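2-oxoadipate dioxygenase/decarboxylase (Pseudomonas putida, PDB 6W1G) catalyses the iron(II)-dependent decarboxylation and hydroxylation of 2-oxoadipate to D-2-hydroxyglutarate with molecular oxygen, a step of D-lysine catabolism. Local coordinates at residues A[18-23]-A[222-227]; A[11-16]-A[124-129]; A[71-76]-A[128-133]. All coordinates share one frame; numbering follows the deposited sequence.

Interaction 1. Residues A[18-23]-A[222-227]; sequences AAMSLM and PHINHL. With NI (nickel (II) ion), chain B.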
loop_
_atom_site.group_PDB
_atom_site.type_symbol
_atom_site.label_atom_id
_atom_site.label_comp_id
_atom_site.label_asym_id
_atom_site.label_seq_id
_atom_site.Cartn_x
_atom_site.Cartn_y
_atom_site.Cartn_z
ATOM N N ALA A 18 3.342 -7.617 -12.052
ATOM C CA ALA A 18 4.406 -7.457 -13.040
ATOM C C ALA A 18 3.899 -6.869 -14.345
ATOM O O ALA A 18 4.557 -6.000 -14.955
ATOM C CB ALA A 18 5.077 -8.806 -13.321
ATOM N N ALA A 19 2.713 -7.312 -14.792
ATOM C CA ALA A 19 2.143 -6.768 -16.032
ATOM C C ALA A 19 1.756 -5.308 -15.857
ATOM O O ALA A 19 1.920 -4.503 -16.789
ATOM C CB ALA A 19 0.946 -7.611 -16.476
ATOM N N MET A 20 1.214 -4.947 -14.699
ATOM C CA MET A 20 0.889 -3.550 -14.423
ATOM C C MET A 20 2.145 -2.697 -14.464
ATOM O O MET A 20 2.130 -1.588 -14.999
ATOM C CB MET A 20 0.185 -3.411 -13.067
ATOM C CG MET A 20 -1.271 -3.905 -12.991
ATOM S SD MET A 20 -2.501 -2.725 -13.565
ATOM C CE MET A 20 -2.694 -1.664 -12.146
ATOM N N SER A 21 3.228 -3.186 -13.877
ATOM C CA SER A 21 4.470 -2.426 -13.859
ATOM C C SER A 21 5.000 -2.197 -15.262
ATOM O O SER A 21 5.426 -1.097 -15.612
ATOM C CB SER A 21 5.485 -3.153 -12.980
ATOM O OG SER A 21 6.658 -2.368 -12.828
ATOM N N LEU A 22 4.989 -3.229 -16.091
ATOM C CA LEU A 22 5.456 -3.044 -17.459
ATOM C C LEU A 22 4.567 -2.066 -18.223
ATOM O O LEU A 22 5.059 -1.240 -18.998
ATOM C CB LEU A 22 5.499 -4.398 -18.158
ATOM C CG LEU A 22 6.667 -5.213 -17.586
ATOM C CD1 LEU A 22 6.790 -6.445 -18.445
ATOM C CD2 LEU A 22 8.038 -4.537 -17.453
ATOM N N MET A 23 3.251 -2.162 -18.051
ATOM C CA MET A 23 2.346 -1.255 -18.748
ATOM C C MET A 23 2.582 0.182 -18.307
ATOM O O MET A 23 2.683 1.100 -19.143
ATOM C CB MET A 23 0.893 -1.646 -18.453
ATOM C CG MET A 23 -0.122 -0.673 -19.013
ATOM S SD MET A 23 -1.837 -1.139 -18.757
ATOM C CE MET A 23 -2.029 -0.655 -17.044
ATOM N N PRO A 222 -10.585 3.761 -14.486
ATOM C CA PRO A 222 -9.660 4.051 -13.366
ATOM C C PRO A 222 -8.196 3.840 -13.710
ATOM O O PRO A 222 -7.571 2.825 -13.347
ATOM C CB PRO A 222 -10.126 3.078 -12.283
ATOM C CG PRO A 222 -10.637 1.920 -13.027
ATOM C CD PRO A 222 -11.349 2.525 -14.227
ATOM N N HIS A 223 -7.618 4.792 -14.393
ATOM C CA HIS A 223 -6.213 4.701 -14.755
ATOM C C HIS A 223 -5.347 4.739 -13.500
ATOM O O HIS A 223 -5.771 5.155 -12.415
ATOM C CB HIS A 223 -5.827 5.810 -15.729
ATOM C CG HIS A 223 -6.211 7.188 -15.298
ATOM N ND1 HIS A 223 -6.878 8.056 -16.138
ATOM C CD2 HIS A 223 -6.036 7.854 -14.131
ATOM C CE1 HIS A 223 -7.084 9.201 -15.513
ATOM N NE2 HIS A 223 -6.593 9.101 -14.290
ATOM N N ILE A 224 -4.103 4.312 -13.650
ATOM C CA ILE A 224 -3.210 4.225 -12.492
ATOM C C ILE A 224 -2.920 5.640 -12.005
ATOM O O ILE A 224 -2.395 6.485 -12.743
ATOM C CB ILE A 224 -1.923 3.482 -12.867
ATOM C CG1 ILE A 224 -2.272 2.037 -13.217
ATOM C CG2 ILE A 224 -0.914 3.569 -11.751
ATOM C CD1 ILE A 224 -1.132 1.260 -13.807
ATOM N N ASN A 225 -3.259 5.927 -10.763
ATOM C CA ASN A 225 -2.919 7.212 -10.171
ATOM C C ASN A 225 -1.456 7.264 -9.773
ATOM O O ASN A 225 -0.798 8.318 -9.903
ATOM C CB ASN A 225 -3.760 7.420 -8.917
ATOM C CG ASN A 225 -3.522 8.744 -8.270
ATOM O OD1 ASN A 225 -2.970 8.793 -7.175
ATOM N ND2 ASN A 225 -3.939 9.825 -8.908
ATOM N N HIS A 226 -0.942 6.150 -9.294
ATOM C CA HIS A 226 0.500 5.950 -9.173
ATOM C C HIS A 226 0.724 4.457 -8.955
ATOM O O HIS A 226 -0.176 3.706 -8.561
ATOM C CB HIS A 226 1.145 6.809 -8.090
ATOM C CG HIS A 226 0.545 6.636 -6.745
ATOM N ND1 HIS A 226 -0.413 7.485 -6.244
ATOM C CD2 HIS A 226 0.749 5.712 -5.771
ATOM C CE1 HIS A 226 -0.759 7.113 -5.025
ATOM N NE2 HIS A 226 -0.061 6.035 -4.705
ATOM N N LEU A 227 1.954 4.050 -9.234
ATOM C CA LEU A 227 2.471 2.731 -8.927
ATOM C C LEU A 227 3.777 2.944 -8.178
ATOM O O LEU A 227 4.695 3.558 -8.732
ATOM C CB LEU A 227 2.720 2.004 -10.223
ATOM C CG LEU A 227 2.754 0.566 -10.278
ATOM C CD1 LEU A 227 1.888 -0.259 -9.546
ATOM C CD2 LEU A 227 3.094 0.001 -11.580
HETATM NI NI NI B . 0.316 5.440 -2.782
HETATM O O HOH W 1 -1.785 5.116 -2.432
HETATM O O HOH W 2 0.277 5.227 -0.753
HETATM O O HOH W 3 -0.336 7.439 -1.898
#

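Interaction 2. Residues A[11-16]-A[124-129]; sequences SIRAQF and SPFRVF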
loop_
_atom_site.group_PDB
_atom_site.type_symbol
_atom_site.label_atom_id
_atom_site.label_comp_id
_atom_site.label_asym_id
_atom_site.label_seq_id
_atom_site.Cartn_x
_atom_site.Cartn_y
_atom_site.Cartn_z
ATOM N N SER A 11 -0.078 -16.542 -7.385
ATOM C CA SER A 11 0.680 -16.483 -8.633
ATOM C C SER A 11 0.030 -15.527 -9.616
ATOM O O SER A 11 0.719 -14.827 -10.358
ATOM C CB SER A 11 0.862 -17.867 -9.241
ATOM O OG SER A 11 -0.325 -18.388 -9.798
ATOM N N ILE A 12 -1.297 -15.524 -9.687
ATOM C CA ILE A 12 -1.990 -14.568 -10.548
ATOM C C ILE A 12 -1.687 -13.135 -10.097
ATOM O O ILE A 12 -1.429 -12.256 -10.930
ATOM C CB ILE A 12 -3.511 -14.806 -10.565
ATOM C CG1 ILE A 12 -3.827 -16.270 -10.909
ATOM C CG2 ILE A 12 -4.181 -13.920 -11.588
ATOM C CD1 ILE A 12 -5.337 -16.585 -10.953
ATOM N N ARG A 13 -1.708 -12.885 -8.775
ATOM C CA ARG A 13 -1.387 -11.560 -8.262
ATOM C C ARG A 13 0.018 -11.139 -8.666
ATOM O O ARG A 13 0.238 -10.004 -9.100
ATOM C CB ARG A 13 -1.532 -11.558 -6.744
ATOM C CG ARG A 13 -1.340 -10.203 -6.135
ATOM C CD ARG A 13 -1.683 -10.134 -4.659
ATOM N NE ARG A 13 -0.854 -10.985 -3.850
ATOM C CZ ARG A 13 -1.147 -12.184 -3.359
ATOM N NH1 ARG A 13 -2.301 -12.774 -3.583
ATOM N NH2 ARG A 13 -0.243 -12.818 -2.632
ATOM N N ALA A 14 1.003 -12.045 -8.540
ATOM C CA ALA A 14 2.371 -11.667 -8.928
ATOM C C ALA A 14 2.442 -11.327 -10.395
ATOM O O ALA A 14 3.109 -10.360 -10.802
ATOM C CB ALA A 14 3.329 -12.806 -8.587
ATOM N N GLN A 15 1.767 -12.122 -11.231
ATOM C CA GLN A 15 1.755 -11.862 -12.668
ATOM C C GLN A 15 1.069 -10.542 -13.004
ATOM O O GLN A 15 1.523 -9.782 -13.884
ATOM C CB GLN A 15 1.066 -13.015 -13.378
ATOM C CG GLN A 15 1.914 -14.263 -13.446
ATOM C CD GLN A 15 1.170 -15.454 -13.968
ATOM O OE1 GLN A 15 -0.040 -15.410 -14.163
ATOM N NE2 GLN A 15 1.888 -16.539 -14.175
ATOM N N PHE A 16 -0.027 -10.246 -12.314
ATOM C CA PHE A 16 -0.741 -9.000 -12.536
ATOM C C PHE A 16 0.104 -7.805 -12.135
ATOM O O PHE A 16 0.186 -6.814 -12.876
ATOM C CB PHE A 16 -2.062 -9.018 -11.755
ATOM C CG PHE A 16 -2.886 -7.775 -11.902
ATOM C CD1 PHE A 16 -3.655 -7.554 -13.030
ATOM C CD2 PHE A 16 -2.896 -6.817 -10.922
ATOM C CE1 PHE A 16 -4.417 -6.389 -13.172
ATOM C CE2 PHE A 16 -3.644 -5.666 -11.075
ATOM C CZ PHE A 16 -4.396 -5.450 -12.202
ATOM N N SER A 124 3.607 -12.574 -3.248
ATOM C CA SER A 124 3.420 -11.240 -3.804
ATOM C C SER A 124 2.758 -10.335 -2.797
ATOM O O SER A 124 1.605 -10.610 -2.394
ATOM C CB SER A 124 2.566 -11.233 -5.065
ATOM O OG SER A 124 2.354 -9.879 -5.482
ATOM N N PRO A 125 3.385 -9.211 -2.435
ATOM C CA PRO A 125 2.764 -8.278 -1.507
ATOM C C PRO A 125 2.036 -7.141 -2.215
ATOM O O PRO A 125 1.737 -6.103 -1.608
ATOM C CB PRO A 125 3.957 -7.725 -0.733
ATOM C CG PRO A 125 4.998 -7.646 -1.787
ATOM C CD PRO A 125 4.821 -8.900 -2.638
ATOM N N PHE A 126 1.706 -7.331 -3.488
ATOM C CA PHE A 126 1.012 -6.283 -4.241
ATOM C C PHE A 126 -0.261 -5.862 -3.546
ATOM O O PHE A 126 -1.061 -6.706 -3.121
ATOM C CB PHE A 126 0.709 -6.796 -5.644
ATOM C CG PHE A 126 0.132 -5.797 -6.563
ATOM C CD1 PHE A 126 0.839 -4.652 -6.894
ATOM C CD2 PHE A 126 -1.105 -6.006 -7.147
ATOM C CE1 PHE A 126 0.312 -3.724 -7.793
ATOM C CE2 PHE A 126 -1.620 -5.112 -8.057
ATOM C CZ PHE A 126 -0.908 -3.963 -8.377
ATOM N N ARG A 127 -0.488 -4.560 -3.505
ATOM C CA ARG A 127 -1.725 -3.988 -2.960
ATOM C C ARG A 127 -2.241 -2.947 -3.932
ATOM O O ARG A 127 -1.454 -2.336 -4.643
ATOM C CB ARG A 127 -1.609 -3.227 -1.620
ATOM C CG ARG A 127 -0.691 -3.748 -0.600
ATOM C CD ARG A 127 0.607 -2.975 -0.615
ATOM N NE ARG A 127 1.462 -3.505 0.373
ATOM C CZ ARG A 127 2.796 -3.595 0.262
ATOM N NH1 ARG A 127 3.521 -4.133 1.193
ATOM N NH2 ARG A 127 3.416 -3.118 -0.822
ATOM N N VAL A 128 -3.566 -2.751 -3.933
ATOM C CA VAL A 128 -4.167 -1.684 -4.704
ATOM C C VAL A 128 -5.022 -0.838 -3.776
ATOM O O VAL A 128 -6.083 -1.292 -3.304
ATOM C CB VAL A 128 -4.943 -2.129 -5.926
ATOM C CG1 VAL A 128 -5.545 -0.887 -6.628
ATOM C CG2 VAL A 128 -4.046 -2.889 -6.870
ATOM N N PHE A 129 -4.553 0.381 -3.494
ATOM C CA PHE A 129 -5.300 1.368 -2.721
ATOM C C PHE A 129 -6.398 1.913 -3.621
ATOM O O PHE A 129 -6.104 2.420 -4.709
ATOM C CB PHE A 129 -4.357 2.488 -2.302
ATOM C CG PHE A 129 -4.942 3.456 -1.320
ATOM C CD1 PHE A 129 -5.589 4.610 -1.727
ATOM C CD2 PHE A 129 -4.881 3.193 0.034
ATOM C CE1 PHE A 129 -6.109 5.479 -0.795
ATOM C CE2 PHE A 129 -5.411 4.081 0.961
ATOM C CZ PHE A 129 -6.020 5.205 0.544
#

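Interaction 3. Residues A[71-76]-A[128-133]; sequences GAIRVG and VFTSLL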
loop_
_atom_site.group_PDB
_atom_site.type_symbol
_atom_site.label_atom_id
_atom_site.label_comp_id
_atom_site.label_asym_id
_atom_site.label_seq_id
_atom_site.Cartn_x
_atom_site.Cartn_y
_atom_site.Cartn_z
ATOM N N GLY A 71 -0.354 -0.154 -6.201
ATOM C CA GLY A 71 -1.018 0.763 -7.099
ATOM C C GLY A 71 -2.073 1.542 -6.360
ATOM O O GLY A 71 -2.486 1.170 -5.260
ATOM N N ALA A 72 -2.509 2.640 -6.972
ATOM C CA ALA A 72 -3.599 3.440 -6.450
ATOM C C ALA A 72 -4.513 3.798 -7.615
ATOM O O ALA A 72 -4.028 4.218 -8.676
ATOM C CB ALA A 72 -3.058 4.733 -5.826
ATOM N N ILE A 73 -5.814 3.621 -7.405
ATOM C CA ILE A 73 -6.849 3.892 -8.375
ATOM C C ILE A 73 -8.031 4.532 -7.671
ATOM O O ILE A 73 -8.186 4.464 -6.443
ATOM C CB ILE A 73 -7.329 2.601 -9.065
ATOM C CG1 ILE A 73 -7.924 1.593 -8.062
ATOM C CG2 ILE A 73 -6.201 2.023 -9.864
ATOM C CD1 ILE A 73 -8.611 0.376 -8.665
ATOM N N ARG A 74 -8.919 5.089 -8.486
ATOM C CA ARG A 74 -10.158 5.722 -8.033
ATOM C C ARG A 74 -11.296 5.227 -8.895
ATOM O O ARG A 74 -11.159 5.199 -10.117
ATOM C CB ARG A 74 -10.048 7.235 -8.204
ATOM C CG ARG A 74 -8.863 7.813 -7.455
ATOM C CD ARG A 74 -8.467 9.171 -8.020
ATOM N NE ARG A 74 -7.483 9.834 -7.186
ATOM C CZ ARG A 74 -6.839 10.936 -7.535
ATOM N NH1 ARG A 74 -7.083 11.492 -8.713
ATOM N NH2 ARG A 74 -5.958 11.467 -6.712
ATOM N N VAL A 75 -12.402 4.839 -8.267
ATOM C CA VAL A 75 -13.604 4.442 -8.977
ATOM C C VAL A 75 -14.719 5.410 -8.608
ATOM O O VAL A 75 -14.625 6.183 -7.642
ATOM C CB VAL A 75 -14.008 2.973 -8.720
ATOM C CG1 VAL A 75 -12.971 2.060 -9.260
ATOM C CG2 VAL A 75 -14.260 2.713 -7.243
ATOM N N GLY A 76 -15.795 5.377 -9.392
ATOM C CA GLY A 76 -16.817 6.381 -9.293
ATOM C C GLY A 76 -18.156 5.944 -8.761
ATOM O O GLY A 76 -18.977 6.802 -8.453
ATOM N N VAL A 128 -3.566 -2.751 -3.933
ATOM C CA VAL A 128 -4.167 -1.684 -4.704
ATOM C C VAL A 128 -5.022 -0.838 -3.776
ATOM O O VAL A 128 -6.083 -1.292 -3.304
ATOM C CB VAL A 128 -4.943 -2.129 -5.926
ATOM C CG1 VAL A 128 -5.545 -0.887 -6.628
ATOM C CG2 VAL A 128 -4.046 -2.889 -6.870
ATOM N N PHE A 129 -4.553 0.381 -3.494
ATOM C CA PHE A 129 -5.300 1.368 -2.721
ATOM C C PHE A 129 -6.398 1.913 -3.621
ATOM O O PHE A 129 -6.104 2.420 -4.709
ATOM C CB PHE A 129 -4.357 2.488 -2.302
ATOM C CG PHE A 129 -4.942 3.456 -1.320
ATOM C CD1 PHE A 129 -5.589 4.610 -1.727
ATOM C CD2 PHE A 129 -4.881 3.193 0.034
ATOM C CE1 PHE A 129 -6.109 5.479 -0.795
ATOM C CE2 PHE A 129 -5.411 4.081 0.961
ATOM C CZ PHE A 129 -6.020 5.205 0.544
ATOM N N THR A 130 -7.650 1.711 -3.229
ATOM C CA THR A 130 -8.809 1.937 -4.075
ATOM C C THR A 130 -9.725 2.944 -3.404
ATOM O O THR A 130 -10.278 2.687 -2.326
ATOM C CB THR A 130 -9.529 0.633 -4.314
ATOM O OG1 THR A 130 -8.632 -0.301 -4.910
ATOM C CG2 THR A 130 -10.729 0.803 -5.238
ATOM N N SER A 131 -9.922 4.089 -4.067
ATOM C CA SER A 131 -10.793 5.137 -3.544
ATOM C C SER A 131 -12.106 5.152 -4.293
ATOM O O SER A 131 -12.135 4.942 -5.507
ATOM C CB SER A 131 -10.110 6.492 -3.693
ATOM O OG SER A 131 -8.876 6.564 -3.013
ATOM N N LEU A 132 -13.169 5.416 -3.549
ATOM C CA LEU A 132 -14.475 5.639 -4.128
ATOM C C LEU A 132 -14.837 7.112 -3.966
ATOM O O LEU A 132 -14.851 7.644 -2.850
ATOM C CB LEU A 132 -15.492 4.755 -3.412
ATOM C CG LEU A 132 -16.928 5.043 -3.787
ATOM C CD1 LEU A 132 -17.265 4.811 -5.256
ATOM C CD2 LEU A 132 -17.865 4.194 -2.919
ATOM N N LEU A 133 -15.096 7.768 -5.098
ATOM C CA LEU A 133 -15.540 9.150 -5.115
ATOM C C LEU A 133 -16.911 9.265 -4.460
ATOM O O LEU A 133 -17.797 8.441 -4.692
ATOM C CB LEU A 133 -15.629 9.598 -6.572
ATOM C CG LEU A 133 -15.949 11.066 -6.848
ATOM C CD1 LEU A 133 -14.768 11.937 -6.503
ATOM C CD2 LEU A 133 -16.346 11.223 -8.328
HETATM O O HOH W 4 -7.669 8.781 -3.986
#

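Interaction 1. Residues A[18-23]-A[222-227]
Met20 and Met23, one helical turn apart, bring their terminal methyls to the same isoleucine methyl: Ile224 CD1 lies 3.7 Å from Met20 CE and 3.9 Å from Met23 CE. Both methionines were modelled in two conformers, so the convergence holds for the conformer described and is doubtful for the other. Here Met20 folds at both chi2 and chi3, whereas Met23 runs straight until chi3 (78°) swings CE back toward Ile224. The isoleucine answers with an extended CG1-CD1 branch, which both methionines meet at a slant. Leu227 instead lies against the helix backbone: its CD2 is 3.6 Å from Ser21 CA and 3.9 Å from Met20 O. No hydrogen bond joins the segments, and Ser21 OG is hydrogen-bonded to the Tyr31 hydroxyl. Between these two apolar anchors, His226 turns its imidazole away from helix 9-27, toward the metal. There His226 NE2 binds the nickel ion at 2.0 Å; with His70, Glu294 and three waters, this makes six ligands, a site of two histidines and one carboxylate that carries iron(II) in the enzyme. Leu227 and Ile224 thus pack the chain on either side of a metal ligand against helix 9-27. That helix also meets helix 176-188, where Leu187 touches both methionines, while Tyr31 of helix 29-48 touches Leu227, and strand 226-229 forms the sheet edge beside strand 69-75.

Interaction 2. Residues A[11-16]-A[124-129]
Arg13 grips the carbonyl oxygen of Ser124 side-on with two nitrogens, NE and NH2, each 2.9 Å from Ser124 O. The oxygen lies close to the guanidinium plane, but the two donors reach it differently: NH2 arrives in the carbonyl plane on a lone pair, while NE stands above that plane. A straight run through chi1 and chi2 carries the arginine away from the helix, and the bend at chi3 (62°) then turns NE and NH2 back onto the carbonyl. The group's rotation is fixed further by Asp10, which forms a salt bridge with NH2, and by the carbonyl of Met91, which accepts from NH1. Ser124 is the first residue to leave helical geometry after helix 118-123, and its OG accepts from Phe126 N at 3.3 Å and 165°, an ST turn that leads into strand 127-133 of the central mixed sheet. Two residues on, Phe126 has CG anti to its own N, which sends the ring along helix 9-27. Its plane is almost parallel to the guanidinium, yet the two side chains run past each other in opposite directions, with Arg13 CG 4.0 Å from Phe126 CB. Phe16 meets the far end of that ring obliquely, planes at 63° and centroids 5.9 Å apart; Phe126 CE2 comes in at the edge of the Phe16 ring, 3.6 Å from Phe16 CD2. Ala14 CB rests 3.9 Å from Ser124 CB.

Interaction 3. Residues A[71-76]-A[128-133]
Strands 69-75 and 127-133, joined here from Gly71 with Val128 to Val75 with Leu132, are the one parallel pair of neighbours in a five-stranded mixed sheet. Strand 69-75, helix 78-90 and strands 94-100, 108-114 and 127-133 follow in the beta-alpha-beta-beta-beta sequence, with first and last strands adjacent, consistent with the vicinal oxygen chelate fold of the glyoxalase clan. The two axes differ by only 17°. Five backbone hydrogen bonds establish the register: Phe129 and Ser131 each donate to one residue and accept from the next but one, running from Phe129 N to Gly71 O (2.8 Å) up to Leu133 N to Val75 O (3.0 Å), the latter nearly straight at 174°. On the face toward helix 78-90, Ile73 holds CG1 between its backbone N and carbonyl carbon (chi1 61°), a turn that puts CG1 3.7 Å from Val128 CG1 and equally 3.7 Å from Thr130 OG1. Ile73 and Thr130 lie alongside each other, pointing the same way, while Val128 crosses the isoleucine at about a right angle. Thr130 OG1 also donates to Val128 O (3.2 Å) from well above the carbonyl plane. With an alanine at Thr130, that hydroxyl bond would be lost and a gap would probably open beside Ile73 CG1 and CD1. The opposite face carries Ala72, Arg74, Phe129 and Ser131 and looks to the active site, with the Ala72 side chain about 5 Å from the nickel. Arg74 binds 2-oxoadipate and is thought to be important for substrate specificity; its NH1 pairs with Asp215. Ser131 OG, already bonded to Ser110 OG, holds a water at 2.7 Å, and this water accepts a weak, long bond from Arg74 NE at 3.4 Å.

All three interactions are buried and meet at one sheet, but by different chemistry. Interaction 3 lies within the sheet, held by regular backbone hydrogen bonds, and covers the largest area. Interactions 1 and 2 set successive parts of helix 9-27 against the sheet: the former has no hydrogen bond and is mostly apolar packing, whereas the latter adds a charged grip on a carbonyl where the chain enters strand 127-133. Leu227 CD1 and Phe126 CE1, 4.2 Å apart, bring these two together. Strand 69-75 lies between strands 127-133 and 226-229, Ala72 probably bonding to Asn225 and His226, and Gly71 N to Arg127. His226 binds the metal in interaction 1, Arg74 the substrate in interaction 3.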